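Local coordinates for stringent starvation protein A homolog (Haemophilus influenzae, PDB 3LYK) that probably forms an equimolar complex with the RNA polymerase holoenzyme, but not with the core enzyme, and belongs to the glutathione S-transferase superfamily, at residues B[71-76]-B[94-99]; B[142-147]-B[152-157]. All blocks are in the same frame, centred on the assembly; numbering follows the deposited sequence.

From the N terminus the chain first builds most of a thioredoxin-like domain, in which helix 68-78 follows the last strand of the sheet. Contact 1 closes the linker between this helix and helix 89-115, tying the N-terminal domain to the first long helix of the all-helical C-terminal domain. Further along, past helix 118-134, contact 2 folds the loop at 142-147 back onto helix 152-165, a short local closure within the C-terminal domain. The two contacts run in series, neither nested nor crossed, with centres about 11 Å apart. They meet where Y156 packs against both M72 and M99, and where M146 rests on L98; the D95 carboxylate probably accepts a hydrogen bond from the N147 amide.

Contact 1 (B[71-76]-B[94-99]); sequences IMEYLD and KDRLLM
E73 and R96 form a two-pronged salt bridge that joins helices 68-78 and 89-115. The guanidinium comes side-on: R96 NH2 donates to E73 OE1 at 2.7 Å, and R96 NE to E73 OE2 at 2.8 Å. Both bonds are nearly straight, the second with an N-H...O angle of 176°. Each carboxylate oxygen is met on its syn side, with the two planar groups only 22° from coplanar, so the pair of bonds fixes the rotation of both ends. The reach comes largely from the arginine, which is extended from CG through NE (chi3 -177°); the CA atoms of E73 and R96 lie 10.5 Å apart. Helix 68-78 belongs to the thioredoxin-like domain and helix 89-115 to the helical domain of the GST fold, making this a buried ion pair between domains. R96 also lies in the dimer interface: its NH2 forms a second salt bridge to E77 of the second subunit and R96 packs on R96 of that subunit. R92 of the same chain brings another positive charge close, which the acidic partners would be expected to offset. M85 of the interdomain linker lies against both E73 and M99.

Contact 2 (B[142-147]-B[152-157]); sequences MPYFMN and LVDCYV
Y144 meets D154 through its CB, which lies 3.6 Å from D154 OD2, while D154 OD1 sits at the edge of the tyrosine ring, near its plane. Y144 opens a type II beta turn that ends at N147: Y144 N donates to N147 O at 3.0 Å, and the N147 N to Y144 O bond that closes the turn is weak. At F145 the backbone takes over: F145 N donates to D154 OD1 at 2.9 Å, using the oxygen's syn lone pair, and Y182 OH bonds to the same oxygen. With CG anti to the backbone N (chi1 -163°), the F145 ring lies against V153 and V157. V157 CG2 lies over one ring face, a CH-pi contact 3.9 Å from the centroid, and V153 CG1 approaches F145 CD2 obliquely at 3.7 Å. Helix 176-187 adds Y182 against both F145 and V157. D154 OD2 also accepts from G151 N, three residues back, consistent with the aspartate half of the N-capping box of GST C-terminal domains, whose other half a glycine cannot supply. M146 takes the third turn position with positive phi (63°). N147 brings ND2 to a water that donates to F145 O and to D154 OD2, the latter at 2.7 Å, and accepts from N147 ND2. The same ND2 also donates to D95 of helix 89-115, joining the turn to a second helix, and it packs lightly near V153 CG2.

Contact 1 (B[71-76]-B[94-99])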
loop_
_atom_site.group_PDB
_atom_site.type_symbol
_atom_site.label_atom_id
_atom_site.label_comp_id
_atom_site.label_asym_id
_atom_site.label_seq_id
_atom_site.Cartn_x
_atom_site.Cartn_y
_atom_site.Cartn_z
ATOM N N ILE B 71 3.743 -4.290 7.345
ATOM C CA ILE B 71 4.692 -5.012 8.212
ATOM C C ILE B 71 6.160 -4.768 7.850
ATOM O O ILE B 71 6.994 -4.483 8.722
ATOM C CB ILE B 71 4.355 -6.533 8.238
ATOM C CG1 ILE B 71 3.086 -6.728 9.082
ATOM C CG2 ILE B 71 5.561 -7.376 8.809
ATOM C CD1 ILE B 71 2.449 -8.128 8.888
HETATM N N MSE B 72 6.477 -4.881 6.579
HETATM C CA MSE B 72 7.859 -4.732 6.132
HETATM C C MSE B 72 8.411 -3.352 6.355
HETATM O O MSE B 72 9.579 -3.195 6.766
HETATM C CB MSE B 72 8.012 -5.137 4.650
HETATM C CG MSE B 72 7.817 -6.683 4.465
HETATM SE SE MSE B 72 8.167 -7.119 2.577
HETATM C CE MSE B 72 6.428 -6.649 1.998
ATOM N N GLU B 73 7.587 -2.340 6.075
ATOM C CA GLU B 73 8.035 -0.978 6.351
ATOM C C GLU B 73 8.162 -0.730 7.833
ATOM O O GLU B 73 9.098 -0.095 8.248
ATOM C CB GLU B 73 7.148 0.073 5.650
ATOM C CG GLU B 73 7.464 0.116 4.110
ATOM C CD GLU B 73 7.251 1.524 3.465
ATOM O OE1 GLU B 73 7.745 2.546 4.051
ATOM O OE2 GLU B 73 6.608 1.577 2.370
ATOM N N TYR B 74 7.234 -1.240 8.635
ATOM C CA TYR B 74 7.412 -1.196 10.081
ATOM C C TYR B 74 8.759 -1.787 10.546
ATOM O O TYR B 74 9.477 -1.204 11.399
ATOM C CB TYR B 74 6.240 -1.925 10.749
ATOM C CG TYR B 74 6.465 -2.230 12.237
ATOM C CD1 TYR B 74 6.435 -1.201 13.194
ATOM C CD2 TYR B 74 6.728 -3.542 12.681
ATOM C CE1 TYR B 74 6.664 -1.464 14.576
ATOM C CE2 TYR B 74 6.951 -3.803 14.025
ATOM C CZ TYR B 74 6.913 -2.764 14.966
ATOM O OH TYR B 74 7.110 -3.026 16.297
ATOM N N LEU B 75 9.114 -2.950 9.996
ATOM C CA LEU B 75 10.361 -3.613 10.454
ATOM C C LEU B 75 11.570 -2.797 9.989
ATOM O O LEU B 75 12.529 -2.625 10.760
ATOM C CB LEU B 75 10.438 -5.043 9.909
ATOM C CG LEU B 75 9.428 -6.001 10.511
ATOM C CD1 LEU B 75 9.330 -7.338 9.740
ATOM C CD2 LEU B 75 9.702 -6.263 12.025
ATOM N N ASP B 76 11.546 -2.294 8.746
ATOM C CA ASP B 76 12.645 -1.499 8.256
ATOM C C ASP B 76 12.821 -0.203 9.066
ATOM O O ASP B 76 13.967 0.229 9.291
ATOM C CB ASP B 76 12.467 -1.142 6.774
ATOM C CG ASP B 76 13.766 -0.664 6.131
ATOM O OD1 ASP B 76 14.796 -1.418 6.198
ATOM O OD2 ASP B 76 13.784 0.464 5.527
ATOM N N LYS B 94 10.417 5.512 -6.127
ATOM C CA LYS B 94 10.587 4.566 -7.255
ATOM C C LYS B 94 10.518 3.116 -6.797
ATOM O O LYS B 94 9.870 2.317 -7.439
ATOM C CB LYS B 94 11.861 4.834 -8.043
ATOM C CG LYS B 94 11.842 6.255 -8.562
ATOM C CD LYS B 94 12.200 6.370 -10.016
ATOM C CE LYS B 94 13.476 7.116 -10.120
ATOM N NZ LYS B 94 14.187 6.677 -8.910
ATOM N N ASP B 95 11.136 2.793 -5.662
ATOM C CA ASP B 95 11.052 1.413 -5.128
ATOM C C ASP B 95 9.645 1.017 -4.749
ATOM O O ASP B 95 9.222 -0.133 -4.984
ATOM C CB ASP B 95 11.973 1.242 -3.922
ATOM C CG ASP B 95 13.427 1.171 -4.336
ATOM O OD1 ASP B 95 13.690 1.103 -5.564
ATOM O OD2 ASP B 95 14.301 1.185 -3.455
ATOM N N ARG B 96 8.921 1.947 -4.130
ATOM C CA ARG B 96 7.527 1.695 -3.787
ATOM C C ARG B 96 6.676 1.430 -5.019
ATOM O O ARG B 96 5.774 0.561 -5.009
ATOM C CB ARG B 96 6.933 2.862 -2.969
ATOM C CG ARG B 96 7.379 2.871 -1.478
ATOM C CD ARG B 96 6.518 3.789 -0.660
ATOM N NE ARG B 96 6.988 3.834 0.719
ATOM C CZ ARG B 96 7.642 4.865 1.258
ATOM N NH1 ARG B 96 7.904 5.963 0.527
ATOM N NH2 ARG B 96 8.013 4.814 2.540
ATOM N N LEU B 97 6.915 2.219 -6.066
ATOM C CA LEU B 97 6.117 2.083 -7.293
ATOM C C LEU B 97 6.429 0.742 -7.990
ATOM O O LEU B 97 5.532 0.050 -8.489
ATOM C CB LEU B 97 6.395 3.248 -8.240
ATOM C CG LEU B 97 5.325 3.358 -9.336
ATOM C CD1 LEU B 97 3.968 3.598 -8.731
ATOM C CD2 LEU B 97 5.647 4.457 -10.361
ATOM N N LEU B 98 7.711 0.387 -7.992
ATOM C CA LEU B 98 8.178 -0.907 -8.509
ATOM C C LEU B 98 7.506 -2.075 -7.795
ATOM O O LEU B 98 7.013 -3.007 -8.429
ATOM C CB LEU B 98 9.693 -0.968 -8.325
ATOM C CG LEU B 98 10.603 -1.759 -9.229
ATOM C CD1 LEU B 98 10.048 -1.768 -10.653
ATOM C CD2 LEU B 98 11.942 -1.042 -9.191
HETATM N N MSE B 99 7.403 -1.974 -6.475
HETATM C CA MSE B 99 6.771 -3.001 -5.676
HETATM C C MSE B 99 5.319 -3.156 -6.007
HETATM O O MSE B 99 4.820 -4.285 -6.190
HETATM C CB MSE B 99 6.971 -2.711 -4.173
HETATM C CG MSE B 99 8.418 -3.076 -3.720
HETATM SE SE MSE B 99 8.726 -2.627 -1.827
HETATM C CE MSE B 99 9.508 -0.861 -1.849
#

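Contact 2 (B[142-147]-B[152-157])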
loop_
_atom_site.group_PDB
_atom_site.type_symbol
_atom_site.label_atom_id
_atom_site.label_comp_id
_atom_site.label_asym_id
_atom_site.label_seq_id
_atom_site.Cartn_x
_atom_site.Cartn_y
_atom_site.Cartn_z
HETATM N N MSE B 142 22.797 -3.284 -12.809
HETATM C CA MSE B 142 22.833 -3.424 -11.339
HETATM C C MSE B 142 22.591 -4.845 -10.850
HETATM O O MSE B 142 21.785 -5.540 -11.430
HETATM C CB MSE B 142 21.849 -2.443 -10.703
HETATM C CG MSE B 142 22.262 -0.995 -10.914
HETATM SE SE MSE B 142 20.964 0.198 -10.115
HETATM C CE MSE B 142 19.633 0.190 -11.546
ATOM N N PRO B 143 23.287 -5.268 -9.779
ATOM C CA PRO B 143 23.145 -6.668 -9.346
ATOM C C PRO B 143 21.820 -7.022 -8.646
ATOM O O PRO B 143 21.419 -8.173 -8.710
ATOM C CB PRO B 143 24.332 -6.885 -8.402
ATOM C CG PRO B 143 24.718 -5.511 -7.917
ATOM C CD PRO B 143 24.334 -4.547 -9.023
ATOM N N TYR B 144 21.155 -6.069 -7.987
ATOM C CA TYR B 144 19.833 -6.345 -7.401
ATOM C C TYR B 144 18.771 -5.684 -8.229
ATOM O O TYR B 144 19.100 -5.036 -9.205
ATOM C CB TYR B 144 19.783 -5.977 -5.922
ATOM C CG TYR B 144 20.725 -6.847 -5.149
ATOM C CD1 TYR B 144 20.316 -8.111 -4.683
ATOM C CD2 TYR B 144 22.039 -6.447 -4.926
ATOM C CE1 TYR B 144 21.198 -8.923 -3.998
ATOM C CE2 TYR B 144 22.925 -7.249 -4.234
ATOM C CZ TYR B 144 22.505 -8.486 -3.791
ATOM O OH TYR B 144 23.373 -9.278 -3.094
ATOM N N PHE B 145 17.499 -5.902 -7.921
ATOM C CA PHE B 145 16.477 -5.547 -8.881
ATOM C C PHE B 145 16.285 -4.017 -8.933
ATOM O O PHE B 145 15.605 -3.447 -8.081
ATOM C CB PHE B 145 15.179 -6.275 -8.573
ATOM C CG PHE B 145 14.238 -6.293 -9.698
ATOM C CD1 PHE B 145 14.208 -7.363 -10.576
ATOM C CD2 PHE B 145 13.357 -5.229 -9.907
ATOM C CE1 PHE B 145 13.301 -7.392 -11.648
ATOM C CE2 PHE B 145 12.436 -5.254 -10.966
ATOM C CZ PHE B 145 12.432 -6.328 -11.850
HETATM N N MSE B 146 16.907 -3.386 -9.933
HETATM C CA MSE B 146 16.882 -1.922 -10.130
HETATM C C MSE B 146 17.551 -1.253 -8.944
HETATM O O MSE B 146 17.204 -0.141 -8.612
HETATM C CB MSE B 146 15.445 -1.375 -10.242
HETATM C CG MSE B 146 14.685 -1.749 -11.497
HETATM SE SE MSE B 146 15.654 -1.019 -13.055
HETATM C CE MSE B 146 14.961 0.838 -13.074
ATOM N N ASN B 147 18.465 -1.948 -8.272
ATOM C CA ASN B 147 19.180 -1.364 -7.150
ATOM C C ASN B 147 20.568 -1.949 -7.042
ATOM O O ASN B 147 20.812 -3.084 -7.485
ATOM C CB ASN B 147 18.411 -1.526 -5.814
ATOM C CG ASN B 147 17.304 -0.453 -5.632
ATOM O OD1 ASN B 147 17.609 0.729 -5.505
ATOM N ND2 ASN B 147 16.033 -0.861 -5.671
ATOM N N LEU B 152 13.890 -4.145 -0.164
ATOM C CA LEU B 152 12.495 -4.593 -0.186
ATOM C C LEU B 152 11.987 -5.005 -1.560
ATOM O O LEU B 152 11.147 -5.891 -1.638
ATOM C CB LEU B 152 11.549 -3.563 0.462
ATOM C CG LEU B 152 11.751 -3.237 1.951
ATOM C CD1 LEU B 152 10.630 -2.249 2.472
ATOM C CD2 LEU B 152 11.796 -4.509 2.825
ATOM N N VAL B 153 12.445 -4.362 -2.635
ATOM C CA VAL B 153 12.009 -4.789 -3.992
ATOM C C VAL B 153 12.415 -6.273 -4.253
ATOM O O VAL B 153 11.635 -7.078 -4.786
ATOM C CB VAL B 153 12.608 -3.870 -5.089
ATOM C CG1 VAL B 153 12.163 -4.312 -6.486
ATOM C CG2 VAL B 153 12.201 -2.360 -4.832
ATOM N N ASP B 154 13.617 -6.632 -3.834
ATOM C CA ASP B 154 14.092 -8.027 -3.947
ATOM C C ASP B 154 13.254 -8.972 -3.078
ATOM O O ASP B 154 13.049 -10.127 -3.451
ATOM C CB ASP B 154 15.573 -8.091 -3.579
ATOM C CG ASP B 154 16.397 -7.155 -4.427
ATOM O OD1 ASP B 154 16.529 -7.415 -5.647
ATOM O OD2 ASP B 154 16.853 -6.106 -3.891
ATOM N N CYS B 155 12.723 -8.464 -1.955
ATOM C CA CYS B 155 11.795 -9.230 -1.144
ATOM C C CYS B 155 10.475 -9.471 -1.868
ATOM O O CYS B 155 9.719 -10.352 -1.464
ATOM C CB CYS B 155 11.562 -8.574 0.218
ATOM S SG CYS B 155 13.118 -8.444 1.155
ATOM N N TYR B 156 10.191 -8.698 -2.923
ATOM C CA TYR B 156 9.026 -8.998 -3.759
ATOM C C TYR B 156 9.422 -9.945 -4.907
ATOM O O TYR B 156 8.662 -10.825 -5.262
ATOM C CB TYR B 156 8.391 -7.712 -4.378
ATOM C CG TYR B 156 7.415 -6.980 -3.466
ATOM C CD1 TYR B 156 7.875 -6.320 -2.321
ATOM C CD2 TYR B 156 6.045 -6.940 -3.749
ATOM C CE1 TYR B 156 7.009 -5.660 -1.467
ATOM C CE2 TYR B 156 5.144 -6.254 -2.875
ATOM C CZ TYR B 156 5.649 -5.624 -1.750
ATOM O OH TYR B 156 4.837 -4.952 -0.869
ATOM N N VAL B 157 10.572 -9.713 -5.530
ATOM C CA VAL B 157 10.956 -10.508 -6.693
ATOM C C VAL B 157 11.394 -11.951 -6.301
ATOM O O VAL B 157 10.925 -12.924 -6.914
ATOM C CB VAL B 157 12.034 -9.778 -7.556
ATOM C CG1 VAL B 157 12.417 -10.606 -8.764
ATOM C CG2 VAL B 157 11.493 -8.375 -8.039
HETATM O O HOH W 1 16.255 -3.820 -5.223
#